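Local coordinates for protein aminoacyl-tRNA synthetase (PDB 5F9Z) that probably charges tRNA with proline at the expense of ATP, and is captured here with halofuginone and a non-hydrolysable ATP analogue in its active site, at residues F169-E173 and G274-R278; E200-P206 and L408-K413; I223-E228 and Q239-S243. All blocks are in the same frame, centred on the assembly; numbering follows the deposited sequence.

Interaction 1: F169-E173 and G274-R278; sequences FLWQE and GLTTR. With ANP (phosphoaminophosphonic acid-adenylate ester), chain D; HFG (7-bromo-6-chloro-3-{3-[(2R,3S)-3-hydroxypiperidin-2-yl]-2-oxopropyl}quinazolin-4(3H)-one), chain E.
Trp171 faces Thr276 across two antiparallel strands of the class II synthetase core, on the sheet surface that carries both bound ligands. The backbone joins first. Gln172 and Leu275 form a hydrogen-bonded pair, with Gln172 N giving to Leu275 O at 2.9 Å and Leu275 N returning a bond to Gln172 O. Beyond the end of the strand, Thr277 N reaches Leu170 O at 3.0 Å along a more bent path (139° at the hydrogen).

Packing centres on the methyl of Thr276. CG2 comes within 3.4 Å of Trp171 CB at the edge of the indole and also meets Phe169 CE1, so a small branched residue fills the angle between two rings. The six-membered ring of the indole meets halofuginone obliquely, with Trp171 CH2 3.3 Å from HFG C6'; Gly274, lacking a side chain, lets the same piperidine ring lie close to the backbone. Two further groups are laid over the two sides of the adenine. With CG set between the backbone N and carbonyl carbon (chi1 55°), the Phe169 ring turns one face to the base, and Phe169 CD2 lies 3.3 Å from ANP N1. Arg278 lies over the other side, its guanidinium flat against ribose C2'. As in other class II enzymes, a phenylalanine and an arginine thus flank the base.

Polar contacts fix the remaining groups. Gln172 turns to the opposite sheet surface, where Tyr195 bonds its OE1 and Asn147 its NE2, meeting the needs of a buried amide. Trp171 NE1 makes a weak bond to Glu173 OE2, a carboxylate oxygen also held by Ser124 and Gln148. Threonine suits position 276 because its hydroxyl can work in both directions: Thr276 OG1 donates to ANP N3 at 2.8 Å and accepts the capping bond from Arg278 N at 3.1 Å.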
loop_
_atom_site.group_PDB
_atom_site.type_symbol
_atom_site.label_atom_id
_atom_site.label_comp_id
_atom_site.label_asym_id
_atom_site.label_seq_id
_atom_site.Cartn_x
_atom_site.Cartn_y
_atom_site.Cartn_z
ATOM N N PHE A 169 12.282 -1.476 -5.299
ATOM C CA PHE A 169 10.943 -0.929 -5.176
ATOM C C PHE A 169 11.005 0.585 -5.282
ATOM O O PHE A 169 12.014 1.210 -4.946
ATOM C CB PHE A 169 10.270 -1.339 -3.853
ATOM C CG PHE A 169 11.062 -0.989 -2.623
ATOM C CD1 PHE A 169 10.911 0.243 -2.008
ATOM C CD2 PHE A 169 11.939 -1.904 -2.064
ATOM C CE1 PHE A 169 11.630 0.562 -0.871
ATOM C CE2 PHE A 169 12.661 -1.592 -0.926
ATOM C CZ PHE A 169 12.504 -0.359 -0.328
ATOM N N LEU A 170 9.919 1.165 -5.780
ATOM C CA LEU A 170 9.750 2.608 -5.770
ATOM C C LEU A 170 9.129 3.015 -4.445
ATOM O O LEU A 170 8.245 2.327 -3.925
ATOM C CB LEU A 170 8.864 3.062 -6.930
ATOM C CG LEU A 170 9.325 2.642 -8.324
ATOM C CD1 LEU A 170 8.394 3.211 -9.382
ATOM C CD2 LEU A 170 10.757 3.086 -8.563
ATOM N N TRP A 171 9.600 4.124 -3.888
ATOM C CA TRP A 171 9.057 4.561 -2.616
ATOM C C TRP A 171 9.152 6.073 -2.497
ATOM O O TRP A 171 9.715 6.763 -3.350
ATOM C CB TRP A 171 9.754 3.859 -1.436
ATOM C CG TRP A 171 11.015 4.488 -0.865
ATOM C CD1 TRP A 171 11.822 5.433 -1.441
ATOM C CD2 TRP A 171 11.605 4.186 0.407
ATOM N NE1 TRP A 171 12.865 5.741 -0.601
ATOM C CE2 TRP A 171 12.756 4.987 0.537
ATOM C CE3 TRP A 171 11.269 3.315 1.448
ATOM C CZ2 TRP A 171 13.573 4.942 1.666
ATOM C CZ3 TRP A 171 12.080 3.274 2.568
ATOM C CH2 TRP A 171 13.218 4.081 2.666
ATOM N N GLN A 172 8.577 6.567 -1.411
ATOM C CA GLN A 172 8.695 7.946 -0.980
ATOM C C GLN A 172 9.328 7.925 0.402
ATOM O O GLN A 172 8.938 7.116 1.247
ATOM C CB GLN A 172 7.311 8.610 -0.969
ATOM C CG GLN A 172 7.125 9.770 -0.022
ATOM C CD GLN A 172 6.891 9.329 1.407
ATOM O OE1 GLN A 172 6.066 8.456 1.678
ATOM N NE2 GLN A 172 7.649 9.904 2.325
ATOM N N GLU A 173 10.316 8.787 0.629
ATOM C CA GLU A 173 10.919 8.921 1.950
ATOM C C GLU A 173 10.993 10.395 2.311
ATOM O O GLU A 173 11.636 11.183 1.609
ATOM C CB GLU A 173 12.305 8.265 2.018
ATOM C CG GLU A 173 13.288 8.667 0.936
ATOM C CD GLU A 173 14.681 8.124 1.200
ATOM O OE1 GLU A 173 15.068 8.030 2.385
ATOM O OE2 GLU A 173 15.385 7.781 0.226
ATOM N N GLY A 274 8.000 6.548 5.307
ATOM C CA GLY A 274 8.136 5.946 3.992
ATOM C C GLY A 274 6.916 5.147 3.594
ATOM O O GLY A 274 6.243 4.540 4.434
ATOM N N LEU A 275 6.633 5.151 2.292
ATOM C CA LEU A 275 5.589 4.338 1.684
ATOM C C LEU A 275 6.097 3.858 0.334
ATOM O O LEU A 275 6.701 4.630 -0.415
ATOM C CB LEU A 275 4.277 5.124 1.521
ATOM C CG LEU A 275 3.062 4.393 0.938
ATOM C CD1 LEU A 275 1.784 4.880 1.599
ATOM C CD2 LEU A 275 2.971 4.581 -0.571
ATOM N N THR A 276 5.850 2.591 0.024
ATOM C CA THR A 276 6.420 1.946 -1.152
ATOM C C THR A 276 5.314 1.429 -2.066
ATOM O O THR A 276 4.121 1.529 -1.763
ATOM C CB THR A 276 7.336 0.789 -0.749
ATOM O OG1 THR A 276 6.540 -0.265 -0.201
ATOM C CG2 THR A 276 8.336 1.242 0.291
ATOM N N THR A 277 5.736 0.852 -3.195
ATOM C CA THR A 277 4.838 0.178 -4.127
ATOM C C THR A 277 4.167 -1.049 -3.522
ATOM O O THR A 277 3.325 -1.658 -4.191
ATOM C CB THR A 277 5.600 -0.223 -5.392
ATOM O OG1 THR A 277 6.886 -0.743 -5.031
ATOM C CG2 THR A 277 5.779 0.976 -6.306
ATOM N N ARG A 278 4.526 -1.431 -2.292
ATOM C CA ARG A 278 3.805 -2.488 -1.587
ATOM C C ARG A 278 2.319 -2.174 -1.470
ATOM O O ARG A 278 1.487 -3.090 -1.478
ATOM C CB ARG A 278 4.422 -2.692 -0.201
ATOM C CG ARG A 278 3.574 -3.493 0.769
ATOM C CD ARG A 278 4.239 -3.587 2.130
ATOM N NE ARG A 278 5.444 -4.411 2.099
ATOM C CZ ARG A 278 6.084 -4.836 3.183
ATOM N NH1 ARG A 278 5.633 -4.516 4.388
ATOM N NH2 ARG A 278 7.173 -5.584 3.063
HETATM P PG ANP D . 10.855 -5.235 6.850
HETATM O O1G ANP D . 11.449 -5.978 8.004
HETATM O O2G ANP D . 9.571 -5.999 6.350
HETATM O O3G ANP D . 11.902 -5.162 5.668
HETATM P PB ANP D . 11.531 -2.504 6.911
HETATM O O1B ANP D . 12.125 -1.836 8.184
HETATM O O2B ANP D . 12.637 -3.108 6.107
HETATM N N3B ANP D . 10.414 -3.677 7.355
HETATM P PA ANP D . 11.242 0.080 6.021
HETATM O O1A ANP D . 12.694 0.196 5.763
HETATM O O2A ANP D . 10.784 0.715 7.336
HETATM O O3A ANP D . 10.781 -1.440 6.054
HETATM O "O5'" ANP D . 10.480 0.711 4.781
HETATM C "C5'" ANP D . 9.255 1.458 4.944
HETATM C "C4'" ANP D . 8.101 0.626 4.445
HETATM O "O4'" ANP D . 8.414 0.120 3.135
HETATM C "C3'" ANP D . 7.779 -0.609 5.277
HETATM O "O3'" ANP D . 6.886 -0.281 6.334
HETATM C "C2'" ANP D . 7.123 -1.542 4.253
HETATM O "O2'" ANP D . 5.721 -1.319 4.165
HETATM C "C1'" ANP D . 7.812 -1.147 2.940
HETATM N N9 ANP D . 8.846 -2.077 2.495
HETATM C C8 ANP D . 9.907 -2.545 3.224
HETATM N N7 ANP D . 10.688 -3.367 2.564
HETATM C C5 ANP D . 10.103 -3.438 1.309
HETATM C C6 ANP D . 10.450 -4.144 0.140
HETATM N N6 ANP D . 11.512 -4.946 0.043
HETATM N N1 ANP D . 9.651 -3.995 -0.943
HETATM C C2 ANP D . 8.586 -3.194 -0.851
HETATM N N3 ANP D . 8.162 -2.480 0.195
HETATM C C4 ANP D . 8.969 -2.646 1.250
HETATM O "O4'" HFG E . 14.758 2.782 6.263
HETATM C C21 HFG E . 14.483 2.632 7.418
HETATM C "C3'" HFG E . 13.797 3.763 8.217
HETATM C "C2'" HFG E . 13.151 4.827 7.327
HETATM N "N1'" HFG E . 14.097 5.400 6.468
HETATM C "C6'" HFG E . 13.473 6.030 5.344
HETATM C "C5'" HFG E . 11.987 6.312 5.580
HETATM C "C4'" HFG E . 11.241 5.113 5.832
HETATM C C39 HFG E . 12.007 4.160 6.534
HETATM O "O7'" HFG E . 11.122 3.408 7.518
HETATM C "C1'" HFG E . 14.826 1.208 8.167
HETATM N N3 HFG E . 15.824 0.417 7.329
HETATM C C4 HFG E . 17.134 0.863 7.216
HETATM O O11 HFG E . 17.492 1.893 7.792
HETATM C C10 HFG E . 18.027 0.155 6.467
HETATM C C5 HFG E . 19.397 0.585 6.329
HETATM C C2 HFG E . 15.443 -0.684 6.718
HETATM N N1 HFG E . 16.292 -1.406 5.971
HETATM C C9 HFG E . 17.589 -0.995 5.840
HETATM C C8 HFG E . 18.479 -1.749 5.060
HETATM C C7 HFG E . 19.823 -1.322 4.925
HETATM BR BR1 HFG E . 21.059 -2.375 3.836
HETATM C C6 HFG E . 20.269 -0.154 5.564
HETATM CL CL1 HFG E . 21.943 0.371 5.392
#

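Interaction 2: E200-P206 and L408-K413; sequences EDLLATP and LLFKAK
Leu409 lays its isobutyl group over the backbone where helix 181-202 unwinds, so that one turn of helix 393-417 packs against a helix C terminus and the loop after it. CG anti to the backbone N (chi1 178°) carries the branch point over this backbone, where its two methyls meet different carbonyl oxygens: Leu409 CD2 sits 3.5 Å from Glu200 O and Leu409 CD1 3.6 Å from Ala204 O. Ala204 is the first residue to leave the helical conformation and takes a positive phi of 56°. Its small CB lets helix 393-417 come close to this turn, meeting Leu408 CB at 3.9 Å.

Pro206 supplies a rigid, puckered ring one helical turn further along 408-413. Its CD lies 3.6 Å from Ala412 CB, while Pro206 CG rests by the carbonyl oxygen of Ala412. Between Ala204 and Pro206, Thr205 turns back, with OG1 giving a hydrogen bond to Leu203 O from above the carbonyl plane. His287 reaches the same oxygen, and helix 278-287 also lies against Ala204 and Ala412.

Charge closes the more open margin. Glu200 extends beyond CG and meets Lys413 at about a right angle; the lysine bends at chi2 and chi4 to pass Pro206 CB. Glu200 OE1 is also bonded by Val207 N, which helps hold the carboxylate, and Lys413 NZ approaches this oxygen at 3.4 Å in a salt bridge whose hydrogen bond is weak.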
loop_
_atom_site.group_PDB
_atom_site.type_symbol
_atom_site.label_atom_id
_atom_site.label_comp_id
_atom_site.label_asym_id
_atom_site.label_seq_id
_atom_site.Cartn_x
_atom_site.Cartn_y
_atom_site.Cartn_z
ATOM N N GLU A 200 -6.950 3.808 2.871
ATOM C CA GLU A 200 -8.389 3.675 3.065
ATOM C C GLU A 200 -9.196 4.557 2.115
ATOM O O GLU A 200 -10.180 4.098 1.529
ATOM C CB GLU A 200 -8.753 3.986 4.520
ATOM C CG GLU A 200 -8.114 3.039 5.525
ATOM C CD GLU A 200 -8.916 2.908 6.804
ATOM O OE1 GLU A 200 -8.437 2.235 7.742
ATOM O OE2 GLU A 200 -10.028 3.471 6.872
ATOM N N ASP A 201 -8.803 5.821 1.951
ATOM C CA ASP A 201 -9.577 6.718 1.098
ATOM C C ASP A 201 -9.271 6.498 -0.379
ATOM O O ASP A 201 -10.177 6.568 -1.218
ATOM C CB ASP A 201 -9.314 8.175 1.483
ATOM C CG ASP A 201 -9.776 8.497 2.889
ATOM O OD1 ASP A 201 -10.830 7.973 3.305
ATOM O OD2 ASP A 201 -9.085 9.275 3.580
ATOM N N LEU A 202 -8.011 6.231 -0.716
ATOM C CA LEU A 202 -7.617 6.084 -2.112
ATOM C C LEU A 202 -7.637 4.626 -2.565
ATOM O O LEU A 202 -8.210 4.307 -3.613
ATOM C CB LEU A 202 -6.225 6.688 -2.329
ATOM C CG LEU A 202 -5.734 6.808 -3.772
ATOM C CD1 LEU A 202 -6.522 7.872 -4.522
ATOM C CD2 LEU A 202 -4.242 7.108 -3.813
ATOM N N LEU A 203 -7.026 3.733 -1.791
ATOM C CA LEU A 203 -6.919 2.328 -2.159
ATOM C C LEU A 203 -8.038 1.468 -1.581
ATOM O O LEU A 203 -8.073 0.264 -1.856
ATOM C CB LEU A 203 -5.563 1.770 -1.713
ATOM C CG LEU A 203 -4.329 2.526 -2.209
ATOM C CD1 LEU A 203 -3.063 1.888 -1.667
ATOM C CD2 LEU A 203 -4.299 2.578 -3.727
ATOM N N ALA A 204 -8.940 2.053 -0.788
ATOM C CA ALA A 204 -10.055 1.325 -0.176
ATOM C C ALA A 204 -9.566 0.132 0.642
ATOM O O ALA A 204 -10.271 -0.870 0.793
ATOM C CB ALA A 204 -11.071 0.876 -1.231
ATOM N N THR A 205 -8.355 0.235 1.187
ATOM C CA THR A 205 -7.735 -0.854 1.926
ATOM C C THR A 205 -7.705 -0.513 3.407
ATOM O O THR A 205 -7.101 0.501 3.789
ATOM C CB THR A 205 -6.321 -1.116 1.411
ATOM O OG1 THR A 205 -6.365 -1.366 -0.000
ATOM C CG2 THR A 205 -5.713 -2.319 2.116
ATOM N N PRO A 206 -8.327 -1.315 4.269
ATOM C CA PRO A 206 -8.330 -0.990 5.700
ATOM C C PRO A 206 -6.978 -1.270 6.337
ATOM O O PRO A 206 -6.323 -2.272 6.039
ATOM C CB PRO A 206 -9.416 -1.910 6.267
ATOM C CG PRO A 206 -9.409 -3.087 5.351
ATOM C CD PRO A 206 -9.076 -2.550 3.979
ATOM N N LEU A 408 -16.128 -1.245 -1.669
ATOM C CA LEU A 408 -14.872 -1.975 -1.528
ATOM C C LEU A 408 -14.291 -1.802 -0.131
ATOM O O LEU A 408 -13.863 -2.774 0.502
ATOM C CB LEU A 408 -13.867 -1.511 -2.583
ATOM C CG LEU A 408 -14.107 -1.924 -4.035
ATOM C CD1 LEU A 408 -12.926 -1.504 -4.892
ATOM C CD2 LEU A 408 -14.345 -3.421 -4.137
ATOM N N LEU A 409 -14.265 -0.564 0.367
ATOM C CA LEU A 409 -13.707 -0.318 1.691
ATOM C C LEU A 409 -14.561 -0.955 2.779
ATOM O O LEU A 409 -14.028 -1.509 3.748
ATOM C CB LEU A 409 -13.563 1.186 1.930
ATOM C CG LEU A 409 -13.020 1.596 3.302
ATOM C CD1 LEU A 409 -11.662 0.961 3.555
ATOM C CD2 LEU A 409 -12.936 3.111 3.415
ATOM N N PHE A 410 -15.888 -0.893 2.636
ATOM C CA PHE A 410 -16.769 -1.464 3.650
ATOM C C PHE A 410 -16.647 -2.983 3.701
ATOM O O PHE A 410 -16.567 -3.567 4.788
ATOM C CB PHE A 410 -18.216 -1.048 3.381
ATOM C CG PHE A 410 -19.172 -1.436 4.474
ATOM C CD1 PHE A 410 -19.829 -2.655 4.442
ATOM C CD2 PHE A 410 -19.412 -0.580 5.537
ATOM C CE1 PHE A 410 -20.706 -3.014 5.447
ATOM C CE2 PHE A 410 -20.289 -0.933 6.545
ATOM C CZ PHE A 410 -20.936 -2.151 6.500
ATOM N N LYS A 411 -16.639 -3.640 2.538
ATOM C CA LYS A 411 -16.521 -5.096 2.518
ATOM C C LYS A 411 -15.138 -5.545 2.972
ATOM O O LYS A 411 -15.007 -6.556 3.672
ATOM C CB LYS A 411 -16.827 -5.632 1.121
ATOM C CG LYS A 411 -18.283 -5.496 0.709
ATOM C CD LYS A 411 -18.519 -6.096 -0.669
ATOM C CE LYS A 411 -18.147 -7.569 -0.696
ATOM N NZ LYS A 411 -18.337 -8.160 -2.048
ATOM N N ALA A 412 -14.095 -4.811 2.581
ATOM C CA ALA A 412 -12.755 -5.129 3.059
ATOM C C ALA A 412 -12.628 -4.894 4.559
ATOM O O ALA A 412 -11.836 -5.570 5.226
ATOM C CB ALA A 412 -11.719 -4.304 2.303
ATOM N N LYS A 413 -13.397 -3.948 5.101
ATOM C CA LYS A 413 -13.326 -3.656 6.528
ATOM C C LYS A 413 -13.918 -4.793 7.352
ATOM O O LYS A 413 -13.318 -5.236 8.337
ATOM C CB LYS A 413 -14.046 -2.342 6.829
ATOM C CG LYS A 413 -13.252 -1.374 7.680
ATOM C CD LYS A 413 -13.073 -0.039 6.973
ATOM C CE LYS A 413 -12.409 0.976 7.888
ATOM N NZ LYS A 413 -11.191 0.412 8.533
#

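Interaction 3: I223-E228 and Q239-S243; sequences ITKSIE and QAATS. With ANP (phosphoaminophosphonic acid-adenylate ester), chain D.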
loop_
_atom_site.group_PDB
_atom_site.type_symbol
_atom_site.label_atom_id
_atom_site.label_comp_id
_atom_site.label_asym_id
_atom_site.label_seq_id
_atom_site.Cartn_x
_atom_site.Cartn_y
_atom_site.Cartn_z
ATOM N N ILE A 223 10.271 6.502 18.646
ATOM C CA ILE A 223 8.918 5.978 18.497
ATOM C C ILE A 223 8.675 5.689 17.024
ATOM O O ILE A 223 8.892 6.558 16.173
ATOM C CB ILE A 223 7.859 6.963 19.031
ATOM C CG1 ILE A 223 8.105 7.273 20.509
ATOM C CG2 ILE A 223 6.459 6.401 18.828
ATOM C CD1 ILE A 223 7.142 8.285 21.087
ATOM N N THR A 224 8.230 4.471 16.725
ATOM C CA THR A 224 7.871 4.073 15.368
ATOM C C THR A 224 6.379 3.772 15.335
ATOM O O THR A 224 5.927 2.786 15.928
ATOM C CB THR A 224 8.679 2.862 14.905
ATOM O OG1 THR A 224 10.060 3.222 14.783
ATOM C CG2 THR A 224 8.168 2.367 13.560
ATOM N N LYS A 225 5.620 4.623 14.657
ATOM C CA LYS A 225 4.207 4.387 14.413
ATOM C C LYS A 225 4.024 3.845 13.002
ATOM O O LYS A 225 4.814 4.134 12.100
ATOM C CB LYS A 225 3.398 5.670 14.606
ATOM C CG LYS A 225 3.497 6.239 16.012
ATOM C CD LYS A 225 2.547 7.402 16.220
ATOM C CE LYS A 225 2.573 7.872 17.666
ATOM N NZ LYS A 225 1.603 8.974 17.914
ATOM N N SER A 226 2.980 3.043 12.817
ATOM C CA SER A 226 2.779 2.372 11.543
ATOM C C SER A 226 1.296 2.125 11.317
ATOM O O SER A 226 0.467 2.292 12.215
ATOM C CB SER A 226 3.546 1.048 11.483
ATOM O OG SER A 226 2.977 0.100 12.369
ATOM N N ILE A 227 0.977 1.729 10.089
ATOM C CA ILE A 227 -0.337 1.212 9.729
ATOM C C ILE A 227 -0.141 -0.232 9.291
ATOM O O ILE A 227 0.672 -0.513 8.401
ATOM C CB ILE A 227 -1.006 2.046 8.624
ATOM C CG1 ILE A 227 -0.000 2.416 7.533
ATOM C CG2 ILE A 227 -1.627 3.301 9.207
ATOM C CD1 ILE A 227 -0.631 3.090 6.332
ATOM N N GLU A 228 -0.865 -1.147 9.926
ATOM C CA GLU A 228 -0.725 -2.571 9.662
ATOM C C GLU A 228 -1.889 -3.057 8.808
ATOM O O GLU A 228 -3.055 -2.842 9.157
ATOM C CB GLU A 228 -0.665 -3.367 10.966
ATOM C CG GLU A 228 0.512 -3.023 11.868
ATOM C CD GLU A 228 1.853 -3.327 11.229
ATOM O OE1 GLU A 228 2.672 -2.396 11.089
ATOM O OE2 GLU A 228 2.088 -4.499 10.864
ATOM N N GLN A 239 2.990 -4.660 6.990
ATOM C CA GLN A 239 3.143 -3.269 7.400
ATOM C C GLN A 239 2.919 -2.367 6.194
ATOM O O GLN A 239 3.694 -2.392 5.233
ATOM C CB GLN A 239 4.520 -3.041 8.014
ATOM C CG GLN A 239 4.712 -1.640 8.571
ATOM C CD GLN A 239 5.909 -1.540 9.494
ATOM O OE1 GLN A 239 6.524 -2.547 9.846
ATOM N NE2 GLN A 239 6.244 -0.321 9.897
ATOM N N ALA A 240 1.849 -1.573 6.244
ATOM C CA ALA A 240 1.444 -0.780 5.090
ATOM C C ALA A 240 2.344 0.433 4.891
ATOM O O ALA A 240 2.665 0.791 3.753
ATOM C CB ALA A 240 -0.015 -0.353 5.249
ATOM N N ALA A 241 2.753 1.075 5.981
ATOM C CA ALA A 241 3.655 2.219 5.934
ATOM C C ALA A 241 4.233 2.409 7.329
ATOM O O ALA A 241 3.911 1.663 8.259
ATOM C CB ALA A 241 2.938 3.478 5.438
ATOM N N THR A 242 5.090 3.417 7.476
ATOM C CA THR A 242 5.738 3.653 8.757
ATOM C C THR A 242 6.092 5.127 8.894
ATOM O O THR A 242 6.361 5.816 7.906
ATOM C CB THR A 242 6.995 2.789 8.919
ATOM O OG1 THR A 242 7.577 3.023 10.207
ATOM C CG2 THR A 242 8.008 3.118 7.845
ATOM N N SER A 243 6.083 5.600 10.139
ATOM C CA SER A 243 6.409 6.984 10.465
ATOM C C SER A 243 7.153 6.986 11.790
ATOM O O SER A 243 6.608 6.550 12.808
ATOM C CB SER A 243 5.146 7.846 10.546
ATOM O OG SER A 243 5.470 9.210 10.745
HETATM P PG ANP D . 10.855 -5.235 6.850
HETATM O O1G ANP D . 11.449 -5.978 8.004
HETATM O O2G ANP D . 9.571 -5.999 6.350
HETATM O O3G ANP D . 11.902 -5.162 5.668
HETATM P PB ANP D . 11.531 -2.504 6.911
HETATM O O1B ANP D . 12.125 -1.836 8.184
HETATM O O2B ANP D . 12.637 -3.108 6.107
HETATM N N3B ANP D . 10.414 -3.677 7.355
HETATM P PA ANP D . 11.242 0.080 6.021
HETATM O O1A ANP D . 12.694 0.196 5.763
HETATM O O2A ANP D . 10.784 0.715 7.336
HETATM O O3A ANP D . 10.781 -1.440 6.054
HETATM O "O5'" ANP D . 10.480 0.711 4.781
HETATM C "C5'" ANP D . 9.255 1.458 4.944
HETATM C "C4'" ANP D . 8.101 0.626 4.445
HETATM O "O4'" ANP D . 8.414 0.120 3.135
HETATM C "C3'" ANP D . 7.779 -0.609 5.277
HETATM O "O3'" ANP D . 6.886 -0.281 6.334
HETATM C "C2'" ANP D . 7.123 -1.542 4.253
HETATM O "O2'" ANP D . 5.721 -1.319 4.165
HETATM C "C1'" ANP D . 7.812 -1.147 2.940
HETATM N N9 ANP D . 8.846 -2.077 2.495
HETATM C C8 ANP D . 9.907 -2.545 3.224
HETATM N N7 ANP D . 10.688 -3.367 2.564
HETATM C C5 ANP D . 10.103 -3.438 1.309
HETATM C C6 ANP D . 10.450 -4.144 0.140
HETATM N N6 ANP D . 11.512 -4.946 0.043
HETATM N N1 ANP D . 9.651 -3.995 -0.943
HETATM C C2 ANP D . 8.586 -3.194 -0.851
HETATM N N3 ANP D . 8.162 -2.480 0.195
HETATM C C4 ANP D . 8.969 -2.646 1.250
#
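Gln239 starts across from Glu228 in an antiparallel hairpin, and its side chain runs out between that carboxylate and the ribose of the nucleotide. CB lies beside Glu228 OE1. Gln239 CG comes nearer, 3.3 Å from Glu228 OE1, and also touches ANP O3'; CG stands anti to the backbone N (chi1 -175°), which sends the chain along the sheet. Gln239 CD stays 3.5 Å from ANP O3'. At the tip, OE1 takes a weak bond from Lys212, whereas Gln239 NE2 packs 3.4 Å from Ser226 CB and gives a weak bond to Ala241 O. A long amide suits this place because it offers both a donor and an acceptor.

Glu228 OE1 has its main partner in Lys212, and Ser226 OG donates to the same oxygen on its anti side at 2.8 Å. The register slips by one residue between Ile227 and Glu228, a beta bulge, where Ala240 N bonds Ile227 O at 2.7 Å. Gln239 O accepts from ANP O2' at 2.5 Å. Beyond the bulge, Lys225 and Ser243 exchange two backbone bonds.

On the other surface, Ile227 CD1 packs 3.7 Å from Ala241 CB, and Tyr195 of helix 181-202 covers both. Strand 475-480 touches Ser226 and Glu228, while strands 208-211 and 265-276 extend the sheet beyond the two partners.

In the fold
From the N terminus, residues 169-173 come first, on the strand just before helix 181-202, whose end and following loop provide 200-206. The hairpin 223-228 with 239-243 then closes the shortest loop, interaction 3, nested inside both others. Residues 274-278 return to 169-173 and close interaction 1, while 200-206 waits for helix 393-417; interactions 1 and 2 therefore cross along the chain. Interactions 1 and 3 touch through the neighbouring strands 236-247 and 265-276, and together line the nucleotide site. Interaction 2, centred about 20 Å from the centre of interaction 1, ties the catalytic core to the helix that follows the five-stranded sheet.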